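Local coordinates for exopolyphosphatase (Aquifex aeolicus, PDB 1T6C), which probably hydrolyses phosphoanhydride bonds of polyphosphate or guanosine pentaphosphate, as a calcium-binding member of the Ppx/GppA family with an actin-like fold, at residues P10-A15 and V82-A87; V24-A29 and I38-G43; K179-T184 and P255-S260. All blocks are in the same frame, centred on the assembly; numbering follows the deposited sequence.

Interaction 1 of 3, residues P10-A15 and V82-A87; sequences PIMRVA and VERVKA
Met12 turns its CG anti to the backbone N (chi1 174°) and bends at chi3, which brings the thioether against Glu83 and Arg84. Its CE lies 3.9 Å from Glu83 OE1, and the two chains run nearly perpendicular. SD meets the aliphatic part of Arg84, 4.0 Å from its CD. A serine in place of Met12 would probably open a gap beside Glu83 and take the sulfur contact from CG and CD of Arg84. The strands 12-15 and 84-87 run parallel, their directions 9° apart. Three backbone bonds join the two segments. Glu83 N gives to Arg13 O, Ala15 N to Arg84 O and Lys86 N to Ala15 O, all at 2.9 to 3.1 Å. Val14 and Arg84 share one face of the sheet. Val14 runs alongside the start of the Arg84 chain, with its CG1 3.9 Å from Arg84 CB. On the other face Ala15 CB touches Val82 CG1 at 3.8 Å. Glu83 reaches the start of the first strand through water. Its OE2 takes a hydrogen bond from each of two waters; one also gives to Ile11 O and the other also accepts from Arg13 N. Arg84 forms salt bridges with Glu308 and Glu312, and Lys86 forms one with Glu115. The pair lies inside a five-stranded mixed sheet of the actin-like fold, between strands 23-32 and 114-116. Helix 300-313 packs on the face of Met12 and Arg84, while Ile77 of helix 60-79 meets Val82 and Val85 on the other.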
loop_
_atom_site.group_PDB
_atom_site.type_symbol
_atom_site.label_atom_id
_atom_site.label_comp_id
_atom_site.label_asym_id
_atom_site.label_seq_id
_atom_site.Cartn_x
_atom_site.Cartn_y
_atom_site.Cartn_z
ATOM N N PRO A 10 10.225 -3.023 29.390
ATOM C CA PRO A 10 11.083 -4.012 28.673
ATOM C C PRO A 10 10.768 -4.017 27.179
ATOM O O PRO A 10 9.626 -3.797 26.788
ATOM C CB PRO A 10 10.699 -5.357 29.312
ATOM C CG PRO A 10 9.435 -5.094 30.083
ATOM C CD PRO A 10 9.013 -3.665 29.913
ATOM N N ILE A 11 11.786 -4.247 26.370
ATOM C CA ILE A 11 11.617 -4.343 24.931
ATOM C C ILE A 11 10.644 -5.483 24.603
ATOM O O ILE A 11 10.699 -6.549 25.202
ATOM C CB ILE A 11 12.996 -4.598 24.254
ATOM C CG1 ILE A 11 13.885 -3.349 24.366
ATOM C CG2 ILE A 11 12.832 -5.015 22.789
ATOM C CD1 ILE A 11 15.376 -3.620 24.165
ATOM N N MET A 12 9.745 -5.238 23.651
ATOM C CA MET A 12 8.868 -6.275 23.145
ATOM C C MET A 12 9.047 -6.324 21.632
ATOM O O MET A 12 9.239 -5.304 20.980
ATOM C CB MET A 12 7.410 -5.949 23.479
ATOM C CG MET A 12 6.440 -6.902 22.877
ATOM S SD MET A 12 4.789 -6.700 23.471
ATOM C CE MET A 12 4.977 -7.235 25.225
ATOM N N ARG A 13 8.996 -7.516 21.090
ATOM C CA ARG A 13 8.968 -7.686 19.641
ATOM C C ARG A 13 7.560 -8.035 19.174
ATOM O O ARG A 13 6.827 -8.788 19.834
ATOM C CB ARG A 13 9.955 -8.754 19.216
ATOM C CG ARG A 13 11.386 -8.362 19.482
ATOM C CD ARG A 13 12.338 -9.485 19.273
ATOM N NE ARG A 13 13.704 -9.004 19.269
ATOM C CZ ARG A 13 14.735 -9.796 19.093
ATOM N NH1 ARG A 13 14.566 -11.104 18.890
ATOM N NH2 ARG A 13 15.949 -9.293 19.083
ATOM N N VAL A 14 7.182 -7.483 18.015
ATOM C CA VAL A 14 5.861 -7.669 17.402
ATOM C C VAL A 14 6.080 -7.935 15.920
ATOM O O VAL A 14 7.115 -7.582 15.360
ATOM C CB VAL A 14 4.926 -6.442 17.652
ATOM C CG1 VAL A 14 4.751 -6.261 19.154
ATOM C CG2 VAL A 14 5.434 -5.186 17.014
ATOM N N ALA A 15 5.132 -8.607 15.299
ATOM C CA ALA A 15 5.244 -8.927 13.893
ATOM C C ALA A 15 3.919 -8.862 13.181
ATOM O O ALA A 15 2.857 -9.080 13.766
ATOM C CB ALA A 15 5.792 -10.297 13.726
ATOM N N VAL A 82 8.981 -13.381 19.253
ATOM C CA VAL A 82 7.998 -12.336 18.981
ATOM C C VAL A 82 6.795 -12.585 19.859
ATOM O O VAL A 82 6.258 -13.677 19.875
ATOM C CB VAL A 82 7.584 -12.339 17.495
ATOM C CG1 VAL A 82 6.446 -11.346 17.273
ATOM C CG2 VAL A 82 8.787 -12.060 16.605
ATOM N N GLU A 83 6.400 -11.583 20.614
ATOM C CA GLU A 83 5.316 -11.719 21.590
ATOM C C GLU A 83 3.906 -11.485 21.043
ATOM O O GLU A 83 2.934 -12.055 21.546
ATOM C CB GLU A 83 5.615 -10.806 22.768
ATOM C CG GLU A 83 6.757 -11.409 23.604
ATOM C CD GLU A 83 7.059 -10.635 24.874
ATOM O OE1 GLU A 83 6.327 -10.807 25.881
ATOM O OE2 GLU A 83 8.029 -9.869 24.857
ATOM N N ARG A 84 3.787 -10.647 20.013
ATOM C CA ARG A 84 2.486 -10.343 19.409
ATOM C C ARG A 84 2.625 -10.428 17.905
ATOM O O ARG A 84 3.522 -9.791 17.353
ATOM C CB ARG A 84 1.975 -8.955 19.789
ATOM C CG ARG A 84 1.873 -8.696 21.289
ATOM C CD ARG A 84 1.237 -7.348 21.637
ATOM N NE ARG A 84 -0.148 -7.356 21.187
ATOM C CZ ARG A 84 -1.231 -7.596 21.949
ATOM N NH1 ARG A 84 -1.156 -7.779 23.260
ATOM N NH2 ARG A 84 -2.420 -7.610 21.370
ATOM N N VAL A 85 1.750 -11.216 17.290
ATOM C CA VAL A 85 1.748 -11.482 15.851
ATOM C C VAL A 85 0.328 -11.289 15.332
ATOM O O VAL A 85 -0.632 -11.819 15.921
ATOM C CB VAL A 85 2.149 -12.917 15.554
ATOM C CG1 VAL A 85 2.061 -13.195 14.056
ATOM C CG2 VAL A 85 3.504 -13.211 16.098
ATOM N N LYS A 86 0.187 -10.555 14.225
ATOM C CA LYS A 86 -1.092 -10.364 13.559
ATOM C C LYS A 86 -0.879 -10.662 12.077
ATOM O O LYS A 86 0.023 -10.109 11.442
ATOM C CB LYS A 86 -1.635 -8.951 13.740
ATOM C CG LYS A 86 -2.896 -8.625 12.989
ATOM C CD LYS A 86 -4.092 -9.362 13.548
ATOM C CE LYS A 86 -5.290 -9.267 12.650
ATOM N NZ LYS A 86 -6.499 -9.807 13.354
ATOM N N ALA A 87 -1.664 -11.574 11.556
ATOM C CA ALA A 87 -1.580 -11.951 10.134
ATOM C C ALA A 87 -2.876 -11.610 9.432
ATOM O O ALA A 87 -3.982 -11.873 9.954
ATOM C CB ALA A 87 -1.293 -13.393 10.010
HETATM O O HOH W 1 8.597 -7.989 26.542
HETATM O O HOH W 2 9.445 -9.886 22.673
#

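Interaction 2 of 3, residues V24-A29 and I38-G43; sequences VRLTIA and IILERG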
loop_
_atom_site.group_PDB
_atom_site.type_symbol
_atom_site.label_atom_id
_atom_site.label_comp_id
_atom_site.label_asym_id
_atom_site.label_seq_id
_atom_site.Cartn_x
_atom_site.Cartn_y
_atom_site.Cartn_z
ATOM N N VAL A 24 3.741 -12.806 -0.045
ATOM C CA VAL A 24 3.507 -13.037 1.366
ATOM C C VAL A 24 4.678 -12.404 2.103
ATOM O O VAL A 24 5.829 -12.731 1.839
ATOM C CB VAL A 24 3.455 -14.548 1.667
ATOM C CG1 VAL A 24 3.105 -14.811 3.132
ATOM C CG2 VAL A 24 2.444 -15.242 0.721
ATOM N N ARG A 25 4.371 -11.508 3.033
ATOM C CA ARG A 25 5.407 -10.666 3.649
ATOM C C ARG A 25 5.355 -10.685 5.151
ATOM O O ARG A 25 4.263 -10.680 5.719
ATOM C CB ARG A 25 5.292 -9.256 3.144
ATOM C CG ARG A 25 5.698 -9.165 1.658
ATOM C CD ARG A 25 5.717 -7.830 1.096
ATOM N NE ARG A 25 6.725 -7.007 1.721
ATOM C CZ ARG A 25 7.046 -5.807 1.288
ATOM N NH1 ARG A 25 6.462 -5.307 0.213
ATOM N NH2 ARG A 25 7.972 -5.118 1.934
ATOM N N LEU A 26 6.537 -10.713 5.752
ATOM C CA LEU A 26 6.727 -10.737 7.208
ATOM C C LEU A 26 7.503 -9.479 7.610
ATOM O O LEU A 26 8.497 -9.114 6.972
ATOM C CB LEU A 26 7.549 -11.960 7.616
ATOM C CG LEU A 26 8.046 -11.999 9.070
ATOM C CD1 LEU A 26 6.872 -12.149 10.056
ATOM C CD2 LEU A 26 9.096 -13.095 9.266
ATOM N N THR A 27 7.051 -8.819 8.667
ATOM C CA THR A 27 7.736 -7.692 9.257
ATOM C C THR A 27 7.828 -7.874 10.774
ATOM O O THR A 27 6.836 -8.129 11.402
ATOM C CB THR A 27 6.989 -6.363 8.937
ATOM O OG1 THR A 27 6.726 -6.264 7.522
ATOM C CG2 THR A 27 7.851 -5.154 9.327
ATOM N N ILE A 28 9.028 -7.785 11.330
ATOM C CA ILE A 28 9.251 -7.926 12.767
ATOM C C ILE A 28 9.831 -6.614 13.245
ATOM O O ILE A 28 10.758 -6.090 12.621
ATOM C CB ILE A 28 10.195 -9.079 13.136
ATOM C CG1 ILE A 28 9.692 -10.429 12.595
ATOM C CG2 ILE A 28 10.350 -9.152 14.644
ATOM C CD1 ILE A 28 10.547 -11.630 12.959
ATOM N N ALA A 29 9.292 -6.092 14.346
ATOM C CA ALA A 29 9.757 -4.832 14.908
ATOM C C ALA A 29 10.017 -5.032 16.393
ATOM O O ALA A 29 9.442 -5.927 17.019
ATOM C CB ALA A 29 8.764 -3.779 14.688
ATOM N N ILE A 38 12.117 -1.509 12.894
ATOM C CA ILE A 38 11.986 -2.749 12.148
ATOM C C ILE A 38 13.313 -3.477 12.201
ATOM O O ILE A 38 14.344 -2.907 11.859
ATOM C CB ILE A 38 11.632 -2.435 10.653
ATOM C CG1 ILE A 38 10.482 -1.419 10.541
ATOM C CG2 ILE A 38 11.328 -3.713 9.911
ATOM C CD1 ILE A 38 9.288 -1.713 11.403
ATOM N N ILE A 39 13.282 -4.740 12.598
ATOM C CA ILE A 39 14.486 -5.554 12.741
ATOM C C ILE A 39 14.580 -6.749 11.798
ATOM O O ILE A 39 15.644 -7.334 11.638
ATOM C CB ILE A 39 14.650 -5.994 14.209
ATOM C CG1 ILE A 39 13.483 -6.882 14.661
ATOM C CG2 ILE A 39 14.762 -4.748 15.106
ATOM C CD1 ILE A 39 13.717 -7.556 15.965
ATOM N N LEU A 40 13.468 -7.111 11.167
ATOM C CA LEU A 40 13.501 -8.149 10.168
ATOM C C LEU A 40 12.344 -7.996 9.205
ATOM O O LEU A 40 11.246 -7.704 9.612
ATOM C CB LEU A 40 13.468 -9.533 10.796
ATOM C CG LEU A 40 13.902 -10.627 9.822
ATOM C CD1 LEU A 40 15.406 -10.857 9.947
ATOM C CD2 LEU A 40 13.184 -11.883 10.090
ATOM N N GLU A 41 12.618 -8.201 7.924
ATOM C CA GLU A 41 11.582 -8.246 6.902
ATOM C C GLU A 41 11.879 -9.386 5.968
ATOM O O GLU A 41 13.053 -9.600 5.625
ATOM C CB GLU A 41 11.524 -6.942 6.094
ATOM C CG GLU A 41 11.085 -5.757 6.930
ATOM C CD GLU A 41 11.380 -4.434 6.289
ATOM O OE1 GLU A 41 12.588 -4.078 6.199
ATOM O OE2 GLU A 41 10.404 -3.731 5.920
ATOM N N ARG A 42 10.839 -10.122 5.564
ATOM C CA ARG A 42 10.940 -11.124 4.504
ATOM C C ARG A 42 9.787 -10.964 3.523
ATOM O O ARG A 42 8.697 -10.485 3.854
ATOM C CB ARG A 42 10.877 -12.557 5.064
ATOM C CG ARG A 42 12.018 -12.955 5.919
ATOM C CD ARG A 42 13.303 -13.139 5.115
ATOM N NE ARG A 42 14.441 -13.567 5.916
ATOM C CZ ARG A 42 15.288 -12.742 6.519
ATOM N NH1 ARG A 42 15.118 -11.449 6.402
ATOM N NH2 ARG A 42 16.310 -13.208 7.221
ATOM N N GLY A 43 10.020 -11.385 2.289
ATOM C CA GLY A 43 9.017 -11.327 1.257
ATOM C C GLY A 43 9.210 -12.516 0.350
ATOM O O GLY A 43 10.348 -12.869 0.024
HETATM O O HOH W 3 8.076 -5.285 5.321
HETATM O O HOH W 4 8.363 -7.577 4.107
#
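Strands 24-29 and 38-43 run antiparallel, with an angle of 162° between their directions, as the two arms of a beta hairpin at the edge of the five-stranded sheet. Leu26 and Arg42 form a hydrogen-bonded pair, N to O in both directions at 2.9 Å. The next such pair is Ile28 with Leu40, and here the register slips by one residue. Two residues, Ile39 and Leu40, stand opposite the single Ile28: a classic beta bulge. Ile28 O accepts from Ile39 N and Leu40 N, so two donors grip one carbonyl. One face carries Leu26, Ile28, Leu40 and Arg42. Leu40 runs beside Ile28, with Ile28 CD1 3.9 Å from Leu40 CD2. Ile28 CG2 also meets Ile39 CG1 at 3.9 Å. Ile39 has that CG1 between the backbone N and the carbonyl carbon (chi1 63°), and this turns it onto Ile28. Val82 also touches Ile28, and Tyr73 of helix 60-79 packs on Leu26 and Arg42. The opposite face holds Thr27, Ala29 and Ile38. In one of the two conformers of Ile38, its CG2 is 3.8 Å from Thr27 CG2 and its CD1 touches Ala29 CB. Leu305 of helix 300-313 packs on Thr27 and Ala29. Toward the other end of this face, Arg25 and Glu41 are linked through water. One water gives to Glu41 OE2, bonds to Thr27 OG1 and takes a weak bond from Arg25 NH2. A second water lies at the edge of the Arg25 guanidinium, in its plane; it accepts from Arg25 NE at 2.9 Å and donates to Arg42 O.

Interaction 3 of 3, residues K179-T184 and P255-S260; sequences KQDPPT and PSEERS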
loop_
_atom_site.group_PDB
_atom_site.type_symbol
_atom_site.label_atom_id
_atom_site.label_comp_id
_atom_site.label_asym_id
_atom_site.label_seq_id
_atom_site.Cartn_x
_atom_site.Cartn_y
_atom_site.Cartn_z
ATOM N N LYS A 179 -5.024 3.354 -24.252
ATOM C CA LYS A 179 -4.932 2.362 -25.316
ATOM C C LYS A 179 -3.601 2.468 -26.070
ATOM O O LYS A 179 -3.139 1.462 -26.597
ATOM C CB LYS A 179 -6.098 2.448 -26.300
ATOM C CG LYS A 179 -7.493 2.476 -25.663
ATOM C CD LYS A 179 -7.779 1.233 -24.891
ATOM C CE LYS A 179 -9.215 1.227 -24.377
ATOM N NZ LYS A 179 -9.475 0.050 -23.492
ATOM N N GLN A 180 -3.009 3.665 -26.107
ATOM C CA GLN A 180 -1.645 3.855 -26.624
ATOM C C GLN A 180 -0.632 3.893 -25.487
ATOM O O GLN A 180 -0.970 4.205 -24.341
ATOM C CB GLN A 180 -1.565 5.135 -27.440
ATOM C CG GLN A 180 -2.524 5.150 -28.617
ATOM C CD GLN A 180 -1.848 4.771 -29.893
ATOM O OE1 GLN A 180 -1.615 3.589 -30.155
ATOM N NE2 GLN A 180 -1.494 5.774 -30.690
ATOM N N ASP A 181 0.616 3.582 -25.819
ATOM C CA ASP A 181 1.697 3.596 -24.848
ATOM C C ASP A 181 2.829 4.482 -25.340
ATOM O O ASP A 181 3.572 4.067 -26.227
ATOM C CB ASP A 181 2.177 2.171 -24.635
ATOM C CG ASP A 181 3.273 2.067 -23.618
ATOM O OD1 ASP A 181 3.668 3.083 -22.990
ATOM O OD2 ASP A 181 3.780 0.963 -23.350
ATOM N N PRO A 182 2.963 5.707 -24.823
ATOM C CA PRO A 182 2.122 6.268 -23.766
ATOM C C PRO A 182 0.801 6.798 -24.324
ATOM O O PRO A 182 0.618 6.858 -25.562
ATOM C CB PRO A 182 2.964 7.429 -23.256
ATOM C CG PRO A 182 3.737 7.859 -24.442
ATOM C CD PRO A 182 3.974 6.673 -25.306
ATOM N N PRO A 183 -0.137 7.156 -23.447
ATOM C CA PRO A 183 -1.472 7.548 -23.905
ATOM C C PRO A 183 -1.464 8.824 -24.732
ATOM O O PRO A 183 -0.565 9.650 -24.632
ATOM C CB PRO A 183 -2.266 7.709 -22.614
ATOM C CG PRO A 183 -1.237 7.908 -21.544
ATOM C CD PRO A 183 -0.054 7.132 -21.973
ATOM N N THR A 184 -2.485 8.972 -25.558
ATOM C CA THR A 184 -2.691 10.220 -26.267
ATOM C C THR A 184 -3.214 11.251 -25.297
ATOM O O THR A 184 -3.688 10.914 -24.212
ATOM C CB THR A 184 -3.696 10.053 -27.420
ATOM O OG1 THR A 184 -4.998 9.763 -26.901
ATOM C CG2 THR A 184 -3.366 8.893 -28.322
ATOM N N PRO A 255 7.463 6.256 -23.523
ATOM C CA PRO A 255 6.923 4.910 -23.654
ATOM C C PRO A 255 7.303 4.060 -22.438
ATOM O O PRO A 255 8.388 4.191 -21.901
ATOM C CB PRO A 255 7.594 4.386 -24.921
ATOM C CG PRO A 255 8.094 5.568 -25.655
ATOM C CD PRO A 255 8.394 6.579 -24.619
ATOM N N SER A 256 6.411 3.171 -22.033
ATOM C CA SER A 256 6.595 2.432 -20.789
ATOM C C SER A 256 7.932 1.702 -20.712
ATOM O O SER A 256 8.573 1.706 -19.666
ATOM C CB SER A 256 5.451 1.445 -20.529
ATOM O OG SER A 256 5.375 0.430 -21.515
ATOM N N GLU A 257 8.351 1.089 -21.816
ATOM C CA GLU A 257 9.588 0.317 -21.841
ATOM C C GLU A 257 10.844 1.155 -21.638
ATOM O O GLU A 257 11.882 0.617 -21.245
ATOM C CB GLU A 257 9.719 -0.479 -23.147
ATOM C CG GLU A 257 8.485 -1.258 -23.563
ATOM C CD GLU A 257 7.649 -0.555 -24.623
ATOM O OE1 GLU A 257 7.489 0.689 -24.541
ATOM O OE2 GLU A 257 7.154 -1.254 -25.538
ATOM N N GLU A 258 10.739 2.473 -21.831
ATOM C CA GLU A 258 11.842 3.403 -21.661
ATOM C C GLU A 258 11.879 4.010 -20.270
ATOM O O GLU A 258 12.884 4.543 -19.856
ATOM C CB GLU A 258 11.697 4.492 -22.738
ATOM C CG GLU A 258 12.686 5.623 -22.701
ATOM C CD GLU A 258 14.118 5.243 -23.007
ATOM O OE1 GLU A 258 14.374 4.111 -23.517
ATOM O OE2 GLU A 258 14.990 6.103 -22.709
ATOM N N ARG A 259 10.775 3.921 -19.526
ATOM C CA ARG A 259 10.665 4.655 -18.277
ATOM C C ARG A 259 11.727 4.221 -17.257
ATOM O O ARG A 259 12.315 5.083 -16.623
ATOM C CB ARG A 259 9.258 4.548 -17.695
ATOM C CG ARG A 259 8.251 5.302 -18.500
ATOM C CD ARG A 259 6.836 5.142 -17.997
ATOM N NE ARG A 259 5.906 5.858 -18.863
ATOM C CZ ARG A 259 4.596 5.669 -18.877
ATOM N NH1 ARG A 259 4.039 4.818 -18.025
ATOM N NH2 ARG A 259 3.826 6.376 -19.710
ATOM N N SER A 260 11.920 2.915 -17.069
ATOM C CA SER A 260 12.884 2.442 -16.060
ATOM C C SER A 260 14.305 2.626 -16.554
ATOM O O SER A 260 15.252 2.593 -15.771
ATOM C CB SER A 260 12.675 0.962 -15.729
ATOM O OG SER A 260 11.364 0.685 -15.272
#
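Hydrogen bonds hold the carboxylate of Asp181 on Ser256, where helix 256-262 begins. Ser256 N gives to Asp181 OD1 at 2.9 Å. The N-H meets that oxygen on its syn side, 26° out of the carboxylate plane. Ser256 OG comes to 2.5 Å from Asp181 OD2, so short that the exact geometry is doubtful. Both carboxylate oxygens thus face one residue, which probably helps to hold the group against rotation. Asp181 carries CG anti to its backbone N (chi1 -178°), which stretches the group across to the serine. The hydroxyl of Ser256 stands between its own N and carbonyl carbon (chi1 64°). This torsion puts OG on the same side as the backbone N-H, so both can reach the aspartate.

Charges also gather here. Glu257 OE1 lies 3.9 Å from Asp181 OD2, a like-charge approach. The N-H of Ser256 probably helps to offset it. Arg259 NH2 is 4.7 Å from Asp181 OD1, too far for a salt bridge, but its positive charge may still favour the ionised aspartate. The Arg259 guanidinium has its main partner in Ala271 O, and its NE gives to Ile254 O.

Apolar contact comes from the prolines. Pro182 follows a cis peptide bond, and its CD lies 3.8 Å from Pro255 CA. Separately, the ring packs against the guanidinium of Arg259, with Pro182 CB 3.8 Å from Arg259 NH2 in an oblique approach.

The contact joins two peripheral parts of the fold, away from the calcium site. The loop between helices 170-177 and 185-199 is tied to the beginning of a third helix. Its motif is a loop carboxylate that takes the backbone N-H and hydroxyl of a serine at a helix start, with Thr184 of the same loop serving as N-cap of helix 185-199.

Strand 12-19 opens the fold. It is followed by the hairpin of strands 23-32 and 35-45, and interaction 2 closes that short loop. Interaction 1 closes a longer one when strand 84-89 returns beside the first strand, so interaction 2 falls within its span. The two touch through the shared sheet, where Val14 O probably accepts a hydrogen bond from Ala29 N. Interaction 3 comes later in series. It closes a loop of 70 residues between the loop before helix 185-199 and helix 256-262. Its centre lies about 44 Å from that of interaction 1, across the chain's centre. No contacts cross along the chain.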